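Side-chain contacts in hydrogenase (NiFe) small subunit HydA (Allochromatium vinosum, PDB 3MYR), which probably passes electrons released by hydrogen oxidation in the large subunit along a chain of iron-sulfur clusters to an acceptor: residues S10-T15 / G84-A89; V70-S75 / S95-T100; A105-V110 / M130-L135; S5-S10 / L58-E63. All blocks are in the same frame, centred on the assembly; numbering follows the deposited sequence.

How the contacts relate
From the N terminus, strand 5-10 opens two closures. Contact 4 returns first, from helix 50-63, and closes the loop that runs through strand 38-41. Contact 1 starts at the end of the same strand, shares Ser-10 with contact 4 and crosses it, reaching on to 84-89. Contact 2 begins inside the span of contact 1 and ends beyond it, so these two cross as well; it folds helix 93-101 back on strand 69-77. Contact 3 follows in series, closing 105-110 on 130-135. Contacts 2, 3 and 4 lay helices against neighbouring strands of one sheet, while contact 1 joins the cluster loop to the 84-89 segment beside the large subunit.

Contact 1 of 4, residues S10-T15 / G84-A89. With SF4 (iron/sulfur cluster), chain I.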
loop_
_atom_site.group_PDB
_atom_site.type_symbol
_atom_site.label_atom_id
_atom_site.label_comp_id
_atom_site.label_asym_id
_atom_site.label_seq_id
_atom_site.Cartn_x
_atom_site.Cartn_y
_atom_site.Cartn_z
ATOM N N SER A 10 10.668 -10.548 -1.606
ATOM C CA SER A 10 9.945 -9.626 -0.697
ATOM C C SER A 10 9.730 -10.331 0.635
ATOM O O SER A 10 9.063 -11.366 0.669
ATOM C CB SER A 10 8.564 -9.287 -1.326
ATOM O OG SER A 10 8.795 -8.638 -2.548
ATOM N N PHE A 11 10.285 -9.823 1.727
ATOM C CA PHE A 11 10.203 -10.608 2.986
ATOM C C PHE A 11 9.363 -9.836 4.038
ATOM O O PHE A 11 8.158 -9.573 3.786
ATOM C CB PHE A 11 11.654 -10.916 3.435
ATOM C CG PHE A 11 12.376 -11.931 2.527
ATOM C CD1 PHE A 11 11.713 -13.072 2.070
ATOM C CD2 PHE A 11 13.721 -11.784 2.210
ATOM C CE1 PHE A 11 12.388 -14.090 1.361
ATOM C CE2 PHE A 11 14.403 -12.767 1.456
ATOM C CZ PHE A 11 13.736 -13.922 1.026
ATOM N N GLN A 12 9.984 -9.255 5.073
ATOM C CA GLN A 12 9.157 -8.461 6.016
ATOM C C GLN A 12 9.150 -7.007 5.552
ATOM O O GLN A 12 9.805 -6.112 6.170
ATOM C CB GLN A 12 9.690 -8.541 7.449
ATOM C CG GLN A 12 9.685 -9.975 8.031
ATOM C CD GLN A 12 10.262 -9.905 9.425
ATOM O OE1 GLN A 12 11.456 -9.675 9.575
ATOM N NE2 GLN A 12 9.421 -10.108 10.463
ATOM N N GLU A 13 8.473 -6.766 4.438
ATOM C CA GLU A 13 8.494 -5.426 3.864
ATOM C C GLU A 13 7.087 -4.805 3.957
ATOM O O GLU A 13 6.062 -5.529 4.197
ATOM C CB GLU A 13 8.951 -5.408 2.408
ATOM C CG GLU A 13 8.658 -6.632 1.602
ATOM C CD GLU A 13 7.302 -6.688 0.876
ATOM O OE1 GLU A 13 6.477 -7.645 1.157
ATOM O OE2 GLU A 13 7.161 -5.944 -0.123
ATOM N N CYS A 14 7.010 -3.515 3.624
ATOM C CA CYS A 14 5.694 -2.888 3.622
ATOM C C CYS A 14 5.290 -2.608 2.153
ATOM O O CYS A 14 4.208 -2.095 1.891
ATOM C CB CYS A 14 5.807 -1.579 4.474
ATOM S SG CYS A 14 6.521 -0.140 3.528
ATOM N N THR A 15 6.209 -2.920 1.216
ATOM C CA THR A 15 6.044 -2.788 -0.245
ATOM C C THR A 15 6.309 -1.330 -0.709
ATOM O O THR A 15 6.326 -1.040 -1.898
ATOM C CB THR A 15 4.713 -3.443 -0.815
ATOM O OG1 THR A 15 4.576 -4.807 -0.322
ATOM C CG2 THR A 15 4.693 -3.495 -2.417
ATOM N N GLY A 84 8.161 -19.840 11.378
ATOM C CA GLY A 84 6.770 -19.445 11.072
ATOM C C GLY A 84 6.393 -17.958 11.091
ATOM O O GLY A 84 5.330 -17.567 10.571
ATOM N N PHE A 85 7.264 -17.095 11.633
ATOM C CA PHE A 85 7.008 -15.640 11.540
ATOM C C PHE A 85 6.833 -15.117 10.087
ATOM O O PHE A 85 6.025 -14.227 9.848
ATOM C CB PHE A 85 8.143 -14.823 12.182
ATOM C CG PHE A 85 8.203 -14.902 13.710
ATOM C CD1 PHE A 85 9.441 -14.993 14.363
ATOM C CD2 PHE A 85 7.041 -14.946 14.489
ATOM C CE1 PHE A 85 9.513 -15.081 15.788
ATOM C CE2 PHE A 85 7.099 -15.039 15.895
ATOM C CZ PHE A 85 8.331 -15.084 16.550
ATOM N N SER A 86 7.550 -15.659 9.106
ATOM C CA SER A 86 7.367 -15.125 7.732
ATOM C C SER A 86 7.742 -16.263 6.794
ATOM O O SER A 86 8.886 -16.736 6.821
ATOM C CB SER A 86 8.329 -13.961 7.492
ATOM O OG SER A 86 8.070 -13.279 6.236
ATOM N N THR A 87 6.786 -16.739 5.999
ATOM C CA THR A 87 7.057 -17.882 5.098
ATOM C C THR A 87 6.408 -17.541 3.759
ATOM O O THR A 87 5.528 -16.615 3.669
ATOM C CB THR A 87 6.357 -19.176 5.680
ATOM O OG1 THR A 87 4.957 -18.922 5.689
ATOM C CG2 THR A 87 6.805 -19.445 7.134
ATOM N N VAL A 88 6.872 -18.225 2.715
ATOM C CA VAL A 88 6.244 -18.169 1.387
ATOM C C VAL A 88 6.164 -19.595 0.896
ATOM O O VAL A 88 7.140 -20.323 1.035
ATOM C CB VAL A 88 7.103 -17.353 0.345
ATOM C CG1 VAL A 88 6.429 -17.383 -1.027
ATOM C CG2 VAL A 88 7.270 -15.879 0.803
ATOM N N ALA A 89 5.012 -20.025 0.359
ATOM C CA ALA A 89 4.849 -21.420 -0.112
ATOM C C ALA A 89 5.300 -22.483 0.983
ATOM O O ALA A 89 5.948 -23.470 0.670
ATOM C CB ALA A 89 5.644 -21.634 -1.433
HETATM FE FE1 SF4 I . 10.594 1.420 4.729
HETATM FE FE2 SF4 I . 11.143 -0.121 2.467
HETATM FE FE3 SF4 I . 11.307 -1.230 5.059
HETATM FE FE4 SF4 I . 8.817 -0.323 3.678
HETATM S S1 SF4 I . 10.268 -2.209 3.184
HETATM S S2 SF4 I . 9.450 -0.217 5.829
HETATM S S3 SF4 I . 9.599 1.612 2.759
HETATM S S4 SF4 I . 12.572 0.450 4.236
#
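Gln-12 and Ser-86 make a loose, buried van der Waals contact between the cluster-binding loop that follows strand 5-10 and the segment leading into strand 87-88. Nothing bonds directly across it. Ser-86 has its OG anti to the backbone N (chi1 -172°), which turns the hydroxyl towards the loop, and it lies 4.1 Å from Gln-12 CG. The same oxygen sits 4.3 Å from the carbonyl carbon C of Phe-11, so it rests beside the bend of the loop at the start of the Gln-12 side chain. That bend is an inverse gamma turn centred on Gln-12, with Glu-13 N bonded weakly to Phe-11 O.

Both polar ends are occupied elsewhere. Ser-86 OG is hydrogen-bonded to Asn-93 OD1, and the Gln-12 amide is held at both ends: OE1 pairs with Ser-75 OG, NE2 with Thr-127 OG1 and with the backbone O of Val-38 of the large subunit. The glutamine thereby ties its own loop both to strand 69-77 and to the neighbouring subunit.

Directly after the turn, Cys-14 SG binds the iron atom FE4 of the cluster at 2.3 Å, and Glu-13 CB passes 3.5 Å from the cluster atom S1. Together with Cys-17, Cys-113 and Cys-147, Cys-14 completes the four-cysteine [4Fe-4S] site at the large-subunit interface of the [NiFe] hydrogenase small subunit.

Contact 2 of 4, residues V70-S75 / S95-T100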
loop_
_atom_site.group_PDB
_atom_site.type_symbol
_atom_site.label_atom_id
_atom_site.label_comp_id
_atom_site.label_asym_id
_atom_site.label_seq_id
_atom_site.Cartn_x
_atom_site.Cartn_y
_atom_site.Cartn_z
ATOM N N VAL A 70 20.014 -10.600 -7.226
ATOM C CA VAL A 70 18.904 -10.749 -6.315
ATOM C C VAL A 70 18.691 -9.340 -5.704
ATOM O O VAL A 70 19.658 -8.683 -5.300
ATOM C CB VAL A 70 19.210 -11.805 -5.206
ATOM C CG1 VAL A 70 18.086 -11.900 -4.180
ATOM C CG2 VAL A 70 19.394 -13.157 -5.863
ATOM N N ILE A 71 17.459 -8.841 -5.724
ATOM C CA ILE A 71 17.121 -7.646 -4.921
ATOM C C ILE A 71 16.232 -8.112 -3.763
ATOM O O ILE A 71 15.343 -8.998 -3.965
ATOM C CB ILE A 71 16.401 -6.631 -5.794
ATOM C CG1 ILE A 71 17.358 -6.267 -6.978
ATOM C CG2 ILE A 71 16.016 -5.405 -4.955
ATOM C CD1 ILE A 71 16.793 -5.268 -7.966
ATOM N N VAL A 72 16.555 -7.673 -2.534
ATOM C CA VAL A 72 15.743 -8.115 -1.368
ATOM C C VAL A 72 15.140 -6.855 -0.761
ATOM O O VAL A 72 15.850 -5.863 -0.500
ATOM C CB VAL A 72 16.577 -8.734 -0.251
ATOM C CG1 VAL A 72 15.688 -9.114 0.943
ATOM C CG2 VAL A 72 17.366 -9.898 -0.734
ATOM N N ASP A 73 13.852 -6.942 -0.481
ATOM C CA ASP A 73 13.039 -5.912 0.124
ATOM C C ASP A 73 12.604 -6.513 1.496
ATOM O O ASP A 73 12.021 -7.600 1.516
ATOM C CB ASP A 73 11.765 -5.753 -0.765
ATOM C CG ASP A 73 11.050 -4.530 -0.441
ATOM O OD1 ASP A 73 11.559 -3.887 0.498
ATOM O OD2 ASP A 73 9.991 -4.206 -1.010
ATOM N N GLY A 74 12.762 -5.781 2.622
ATOM C CA GLY A 74 12.277 -6.281 3.947
ATOM C C GLY A 74 13.359 -6.994 4.736
ATOM O O GLY A 74 14.296 -7.547 4.169
ATOM N N SER A 75 13.199 -7.039 6.047
ATOM C CA SER A 75 14.069 -7.800 6.939
ATOM C C SER A 75 13.658 -9.265 6.902
ATOM O O SER A 75 12.661 -9.630 6.287
ATOM C CB SER A 75 14.002 -7.223 8.376
ATOM O OG SER A 75 12.639 -7.334 8.803
ATOM N N SER A 95 15.223 -19.503 4.869
ATOM C CA SER A 95 15.533 -20.616 3.933
ATOM C C SER A 95 15.568 -20.140 2.436
ATOM O O SER A 95 16.473 -20.495 1.651
ATOM C CB SER A 95 14.447 -21.666 4.117
ATOM O OG SER A 95 14.724 -22.704 3.301
ATOM N N ILE A 96 14.613 -19.294 2.067
ATOM C CA ILE A 96 14.499 -18.800 0.690
ATOM C C ILE A 96 15.662 -17.840 0.374
ATOM O O ILE A 96 16.291 -17.905 -0.677
ATOM C CB ILE A 96 13.133 -18.098 0.460
ATOM C CG1 ILE A 96 11.947 -19.106 0.630
ATOM C CG2 ILE A 96 13.132 -17.402 -0.942
ATOM C CD1 ILE A 96 10.629 -18.309 1.138
ATOM N N LEU A 97 15.969 -16.951 1.317
ATOM C CA LEU A 97 17.103 -16.056 1.178
ATOM C C LEU A 97 18.384 -16.840 0.893
ATOM O O LEU A 97 19.072 -16.572 -0.141
ATOM C CB LEU A 97 17.274 -15.193 2.439
ATOM C CG LEU A 97 18.576 -14.353 2.475
ATOM C CD1 LEU A 97 18.358 -13.167 1.482
ATOM C CD2 LEU A 97 18.758 -13.737 3.875
ATOM N N MET A 98 18.698 -17.815 1.753
ATOM C CA MET A 98 19.991 -18.462 1.666
ATOM C C MET A 98 20.035 -19.266 0.389
ATOM O O MET A 98 21.047 -19.263 -0.301
ATOM C CB MET A 98 20.316 -19.356 2.910
ATOM C CG MET A 98 20.421 -18.519 4.252
ATOM S SD MET A 98 21.334 -16.969 4.073
ATOM C CE MET A 98 23.005 -17.684 3.970
ATOM N N GLU A 99 18.925 -19.920 0.026
ATOM C CA GLU A 99 18.948 -20.754 -1.185
ATOM C C GLU A 99 19.002 -19.855 -2.483
ATOM O O GLU A 99 19.694 -20.190 -3.421
ATOM C CB GLU A 99 17.750 -21.702 -1.163
ATOM C CG GLU A 99 17.130 -21.983 -2.525
ATOM C CD GLU A 99 15.710 -22.626 -2.456
ATOM O OE1 GLU A 99 15.627 -23.788 -1.984
ATOM O OE2 GLU A 99 14.695 -21.983 -2.865
ATOM N N THR A 100 18.359 -18.683 -2.498
ATOM C CA THR A 100 18.334 -17.880 -3.692
ATOM C C THR A 100 19.649 -17.092 -3.879
ATOM O O THR A 100 20.136 -16.948 -5.008
ATOM C CB THR A 100 17.175 -16.899 -3.606
ATOM O OG1 THR A 100 15.991 -17.648 -3.322
ATOM C CG2 THR A 100 16.978 -16.168 -4.889
#
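Val-70 lays its CG2 methyl against Thr-100, 4.0 Å from the threonine CG2, and the two side chains cross obliquely. The same methyl also touches the backbone O of Thr-100, which takes a hydrogen bond from the Tyr-68 hydroxyl. One turn back on the helix, Leu-97 swings its CD1 over to Val-72, where CG2 meets it at 4.1 Å; here the side chains run at about a right angle. Leucine and threonine are three residues apart and so share one face of the helix, as the two valines share one face of the strand.

The threonine hydroxyl is bonded within its own helix. Its OG1 donates to Ile-96 O at 2.7 Å, tilted 34° from the carbonyl plane, while Thr-100 N reaches that oxygen from the opposite face. Consistent with that bond, CG2 stands anti to the backbone N (chi1 -53° for OG1) and is the branch that meets the strand.

Phe-11 packs on both Val-72 and Leu-97, Leu-9 of strand 5-10 lies against Val-70, and Arg-57 of helix 50-63 also touches Thr-100, so helices 93-101 and 50-63 lie next to each other on the same face of the sheet.

Contact 3 of 4, residues A105-V110 / M130-L135; sequences AAVIAV and MSVMDL
Val-132 supplies the whole of the apolar contact from the helix side, set against two residues of strand 106-110 that point the same way. Its CG1 touches Val-107 CG1 at 4.0 Å, with the two valines approaching at a slant. Its CB and CG2 sit on the methyl of Ala-109, at 4.0 Å from Ala-109 CB to Val-132 CB. Both valines carry CG1 anti to the backbone N (chi1 172° at Val-132), and it is these two branches that meet. The small alanine lets the helix backbone come close: the CA atoms of Ala-109 and Val-132 are 6.5 Å apart. Val-141 of strand 141-144 and Ile-76 of strand 69-77 also touch Val-132, so the valine touches residues of three strands.

The polar interactions stay within 130-135. Ser-131 is the N-cap of the short helix, its OG accepting a weak hydrogen bond from Asp-134 N at 3.3 Å. This weakly caps the first turn, and Val-132, the first helical residue, follows with its side chain directed at the strand. Leu-135 N adds weak backbone bonds to Ser-131 O and Val-132 O.

Strand 106-110 pairs in parallel with 69-77 and with 141-144, and runs on into helix 111-116, which carries the cluster ligand Cys-113. Helix 132-135 belongs to the connection between strands 106-110 and 141-144, a beta-alpha-beta crossover of the flavodoxin-like domain of the small subunit.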
loop_
_atom_site.group_PDB
_atom_site.type_symbol
_atom_site.label_atom_id
_atom_site.label_comp_id
_atom_site.label_asym_id
_atom_site.label_seq_id
_atom_site.Cartn_x
_atom_site.Cartn_y
_atom_site.Cartn_z
ATOM N N ALA A 105 25.124 -13.491 -8.792
ATOM C CA ALA A 105 26.280 -12.644 -8.990
ATOM C C ALA A 105 26.410 -11.616 -7.822
ATOM O O ALA A 105 27.509 -11.337 -7.338
ATOM C CB ALA A 105 26.158 -11.852 -10.370
ATOM N N ALA A 106 25.288 -11.009 -7.409
ATOM C CA ALA A 106 25.340 -9.953 -6.380
ATOM C C ALA A 106 23.950 -9.834 -5.795
ATOM O O ALA A 106 22.981 -10.362 -6.367
ATOM C CB ALA A 106 25.792 -8.623 -6.994
ATOM N N VAL A 107 23.851 -9.160 -4.660
ATOM C CA VAL A 107 22.589 -8.946 -3.955
ATOM C C VAL A 107 22.482 -7.441 -3.615
ATOM O O VAL A 107 23.412 -6.833 -3.080
ATOM C CB VAL A 107 22.557 -9.730 -2.590
ATOM C CG1 VAL A 107 21.182 -9.636 -1.936
ATOM C CG2 VAL A 107 22.926 -11.191 -2.805
ATOM N N ILE A 108 21.336 -6.854 -3.906
ATOM C CA ILE A 108 21.073 -5.499 -3.470
ATOM C C ILE A 108 20.024 -5.580 -2.420
ATOM O O ILE A 108 18.947 -6.153 -2.642
ATOM C CB ILE A 108 20.478 -4.679 -4.625
ATOM C CG1 ILE A 108 21.510 -4.575 -5.746
ATOM C CG2 ILE A 108 20.046 -3.286 -4.130
ATOM C CD1 ILE A 108 20.929 -3.842 -7.007
ATOM N N ALA A 109 20.355 -5.039 -1.247
ATOM C CA ALA A 109 19.379 -4.873 -0.202
ATOM C C ALA A 109 18.775 -3.467 -0.359
ATOM O O ALA A 109 19.418 -2.454 -0.058
ATOM C CB ALA A 109 20.082 -5.032 1.213
ATOM N N VAL A 110 17.540 -3.407 -0.806
ATOM C CA VAL A 110 16.858 -2.125 -1.026
ATOM C C VAL A 110 16.014 -1.806 0.194
ATOM O O VAL A 110 15.249 -2.663 0.703
ATOM C CB VAL A 110 16.021 -2.189 -2.343
ATOM C CG1 VAL A 110 14.873 -3.178 -2.127
ATOM C CG2 VAL A 110 15.293 -0.830 -2.568
ATOM N N MET A 130 16.444 -9.717 10.984
ATOM C CA MET A 130 17.861 -9.374 10.745
ATOM C C MET A 130 17.987 -8.798 9.331
ATOM O O MET A 130 17.078 -8.965 8.535
ATOM C CB MET A 130 18.682 -10.692 10.833
ATOM C CG MET A 130 18.639 -11.191 12.347
ATOM S SD MET A 130 19.770 -12.505 12.707
ATOM C CE MET A 130 21.351 -11.850 12.162
ATOM N N SER A 131 19.147 -8.217 9.020
ATOM C CA SER A 131 19.416 -7.566 7.732
ATOM C C SER A 131 20.101 -8.591 6.822
ATOM O O SER A 131 20.607 -9.625 7.293
ATOM C CB SER A 131 20.425 -6.405 7.944
ATOM O OG SER A 131 21.703 -6.914 8.396
ATOM N N VAL A 132 20.152 -8.276 5.542
ATOM C CA VAL A 132 20.830 -9.111 4.551
ATOM C C VAL A 132 22.324 -9.307 4.828
ATOM O O VAL A 132 22.762 -10.444 4.928
ATOM C CB VAL A 132 20.592 -8.496 3.137
ATOM C CG1 VAL A 132 21.458 -9.215 2.078
ATOM C CG2 VAL A 132 19.124 -8.563 2.838
ATOM N N MET A 133 23.067 -8.207 5.070
ATOM C CA MET A 133 24.527 -8.278 5.270
ATOM C C MET A 133 24.907 -9.089 6.523
ATOM O O MET A 133 25.927 -9.760 6.561
ATOM C CB MET A 133 25.111 -6.856 5.338
ATOM C CG MET A 133 24.698 -6.087 6.601
ATOM S SD MET A 133 25.140 -4.303 6.629
ATOM C CE MET A 133 26.842 -4.399 7.194
ATOM N N ASP A 134 24.059 -9.075 7.545
ATOM C CA ASP A 134 24.280 -9.955 8.700
ATOM C C ASP A 134 24.094 -11.436 8.387
ATOM O O ASP A 134 24.763 -12.290 8.947
ATOM C CB ASP A 134 23.377 -9.567 9.892
ATOM C CG ASP A 134 23.861 -8.265 10.597
ATOM O OD1 ASP A 134 24.881 -7.655 10.179
ATOM O OD2 ASP A 134 23.159 -7.813 11.494
ATOM N N LEU A 135 23.201 -11.741 7.478
ATOM C CA LEU A 135 22.920 -13.138 7.136
ATOM C C LEU A 135 23.670 -13.687 5.935
ATOM O O LEU A 135 23.825 -14.928 5.785
ATOM C CB LEU A 135 21.457 -13.271 6.828
ATOM C CG LEU A 135 20.429 -13.429 7.963
ATOM C CD1 LEU A 135 20.752 -13.877 9.390
ATOM C CD2 LEU A 135 19.042 -12.819 7.731
#

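Contact 4 of 4, residues S5-S10 / L58-E63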
loop_
_atom_site.group_PDB
_atom_site.type_symbol
_atom_site.label_atom_id
_atom_site.label_comp_id
_atom_site.label_asym_id
_atom_site.label_seq_id
_atom_site.Cartn_x
_atom_site.Cartn_y
_atom_site.Cartn_z
ATOM N N SER A 5 19.282 -11.615 -15.675
ATOM C CA SER A 5 18.197 -12.031 -14.801
ATOM C C SER A 5 18.181 -11.349 -13.423
ATOM O O SER A 5 19.248 -11.160 -12.787
ATOM C CB SER A 5 18.263 -13.518 -14.622
ATOM O OG SER A 5 17.273 -13.957 -13.697
ATOM N N VAL A 6 16.967 -10.947 -12.997
ATOM C CA VAL A 6 16.765 -10.288 -11.706
ATOM C C VAL A 6 15.655 -10.980 -10.903
ATOM O O VAL A 6 14.563 -11.247 -11.425
ATOM C CB VAL A 6 16.445 -8.815 -11.891
ATOM C CG1 VAL A 6 16.112 -8.201 -10.502
ATOM C CG2 VAL A 6 17.657 -8.081 -12.580
ATOM N N ILE A 7 15.969 -11.400 -9.683
ATOM C CA ILE A 7 15.005 -12.021 -8.827
ATOM C C ILE A 7 14.756 -11.082 -7.634
ATOM O O ILE A 7 15.718 -10.688 -6.941
ATOM C CB ILE A 7 15.508 -13.342 -8.283
ATOM C CG1 ILE A 7 15.567 -14.365 -9.463
ATOM C CG2 ILE A 7 14.436 -13.924 -7.249
ATOM C CD1 ILE A 7 16.249 -15.703 -9.058
ATOM N N TRP A 8 13.484 -10.702 -7.437
ATOM C CA TRP A 8 13.091 -9.751 -6.411
ATOM C C TRP A 8 12.462 -10.547 -5.262
ATOM O O TRP A 8 11.398 -11.182 -5.454
ATOM C CB TRP A 8 12.107 -8.715 -6.978
ATOM C CG TRP A 8 11.881 -7.599 -5.993
ATOM C CD1 TRP A 8 11.192 -7.683 -4.789
ATOM C CD2 TRP A 8 12.317 -6.236 -6.102
ATOM N NE1 TRP A 8 11.118 -6.439 -4.200
ATOM C CE2 TRP A 8 11.824 -5.546 -4.968
ATOM C CE3 TRP A 8 13.016 -5.500 -7.097
ATOM C CZ2 TRP A 8 12.009 -4.165 -4.794
ATOM C CZ3 TRP A 8 13.271 -4.172 -6.867
ATOM C CH2 TRP A 8 12.735 -3.508 -5.731
ATOM N N LEU A 9 13.115 -10.572 -4.093
ATOM C CA LEU A 9 12.540 -11.295 -2.926
ATOM C C LEU A 9 11.908 -10.294 -2.013
ATOM O O LEU A 9 12.558 -9.276 -1.633
ATOM C CB LEU A 9 13.642 -12.045 -2.155
ATOM C CG LEU A 9 14.465 -13.070 -2.982
ATOM C CD1 LEU A 9 15.605 -13.687 -2.155
ATOM C CD2 LEU A 9 13.449 -14.097 -3.452
ATOM N N SER A 10 10.668 -10.548 -1.606
ATOM C CA SER A 10 9.945 -9.626 -0.697
ATOM C C SER A 10 9.730 -10.331 0.635
ATOM O O SER A 10 9.063 -11.366 0.669
ATOM C CB SER A 10 8.564 -9.287 -1.326
ATOM O OG SER A 10 8.795 -8.638 -2.548
ATOM N N LEU A 58 12.718 -20.608 -9.458
ATOM C CA LEU A 58 13.676 -21.725 -9.499
ATOM C C LEU A 58 14.300 -21.899 -10.893
ATOM O O LEU A 58 15.478 -22.209 -11.026
ATOM C CB LEU A 58 13.029 -23.053 -9.002
ATOM C CG LEU A 58 12.487 -22.973 -7.549
ATOM C CD1 LEU A 58 11.682 -24.266 -7.261
ATOM C CD2 LEU A 58 13.629 -22.842 -6.558
ATOM N N GLN A 59 13.510 -21.698 -11.936
ATOM C CA GLN A 59 14.049 -21.824 -13.282
ATOM C C GLN A 59 15.025 -20.655 -13.596
ATOM O O GLN A 59 16.091 -20.836 -14.175
ATOM C CB GLN A 59 12.909 -21.869 -14.282
ATOM C CG GLN A 59 13.375 -22.119 -15.747
ATOM C CD GLN A 59 12.267 -21.881 -16.788
ATOM O OE1 GLN A 59 11.084 -21.785 -16.447
ATOM N NE2 GLN A 59 12.658 -21.764 -18.057
ATOM N N ALA A 60 14.698 -19.458 -13.144
ATOM C CA ALA A 60 15.679 -18.379 -13.201
ATOM C C ALA A 60 16.971 -18.733 -12.498
ATOM O O ALA A 60 18.025 -18.456 -13.028
ATOM C CB ALA A 60 15.092 -17.034 -12.652
ATOM N N MET A 61 16.911 -19.284 -11.297
ATOM C CA MET A 61 18.123 -19.606 -10.581
ATOM C C MET A 61 18.923 -20.707 -11.339
ATOM O O MET A 61 20.144 -20.627 -11.415
ATOM C CB MET A 61 17.827 -20.084 -9.164
ATOM C CG MET A 61 17.278 -18.951 -8.215
ATOM S SD MET A 61 16.444 -19.746 -6.834
ATOM C CE MET A 61 17.717 -20.852 -6.211
ATOM N N ASP A 62 18.212 -21.680 -11.920
ATOM C CA ASP A 62 18.832 -22.790 -12.673
ATOM C C ASP A 62 19.553 -22.292 -13.954
ATOM O O ASP A 62 20.694 -22.615 -14.186
ATOM C CB ASP A 62 17.738 -23.814 -13.038
ATOM C CG ASP A 62 18.310 -25.112 -13.691
ATOM O OD1 ASP A 62 19.181 -25.737 -13.056
ATOM O OD2 ASP A 62 17.877 -25.526 -14.817
ATOM N N GLU A 63 18.899 -21.444 -14.740
ATOM C CA GLU A 63 19.398 -21.065 -16.042
ATOM C C GLU A 63 20.423 -19.952 -16.019
ATOM O O GLU A 63 21.132 -19.775 -16.979
ATOM C CB GLU A 63 18.213 -20.675 -16.919
ATOM C CG GLU A 63 17.317 -21.919 -17.069
ATOM C CD GLU A 63 16.194 -21.815 -18.090
ATOM O OE1 GLU A 63 15.683 -22.908 -18.470
ATOM O OE2 GLU A 63 15.805 -20.695 -18.486
#
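Ile-7 points its CD1 end into the corner between Ala-60 and Met-61, and the isoleucine and methionine chains cross at about a right angle. The tight point is Ile-7 CD1 to Met-61 CG, 3.5 Å. Beside it, CD1 lies 4.0 Å from Ala-60 CB, and Ile-7 CG1 runs past the same methyl at 4.2 Å, so the tip meets both residues, and CG1 adds to the contact with the alanine. With CG1 beside the backbone N (chi1 -70°) and the chain extended beyond it, the isoleucine reaches outward from the strand to the helix. Met-61 touches with its CG and then bends at chi3 (54°); its side chain goes on to pack against Glu-99 of helix 93-101 and Tyr-68.

Strand 5-10 and helix 58-63 run in roughly opposed directions, 141° apart, with axes 9.2 Å from each other. Helix 50-63 carries the chain from strand 38-41 to strand 69-77 and lies over strand 5-10, which pairs in parallel with both: a beta-alpha-beta crossover that skips the strand between its ends, in the flavodoxin-like domain.

Ser-5, two residues before Ile-7 on the same face, meets the same methyl from another direction, roughly at right angles to Ile-7 CD1: its OG is 3.9 Å from Ala-60 CB. That oxygen finds its polar partner in Asp-40 OD1 of strand 38-41, a hydrogen bond that holds the hydroxyl beside the alanine methyl. Towards solvent, on the exposed side of the helix, Gln-59 NE2 makes weak hydrogen bonds to both carboxylate oxygens of Glu-63.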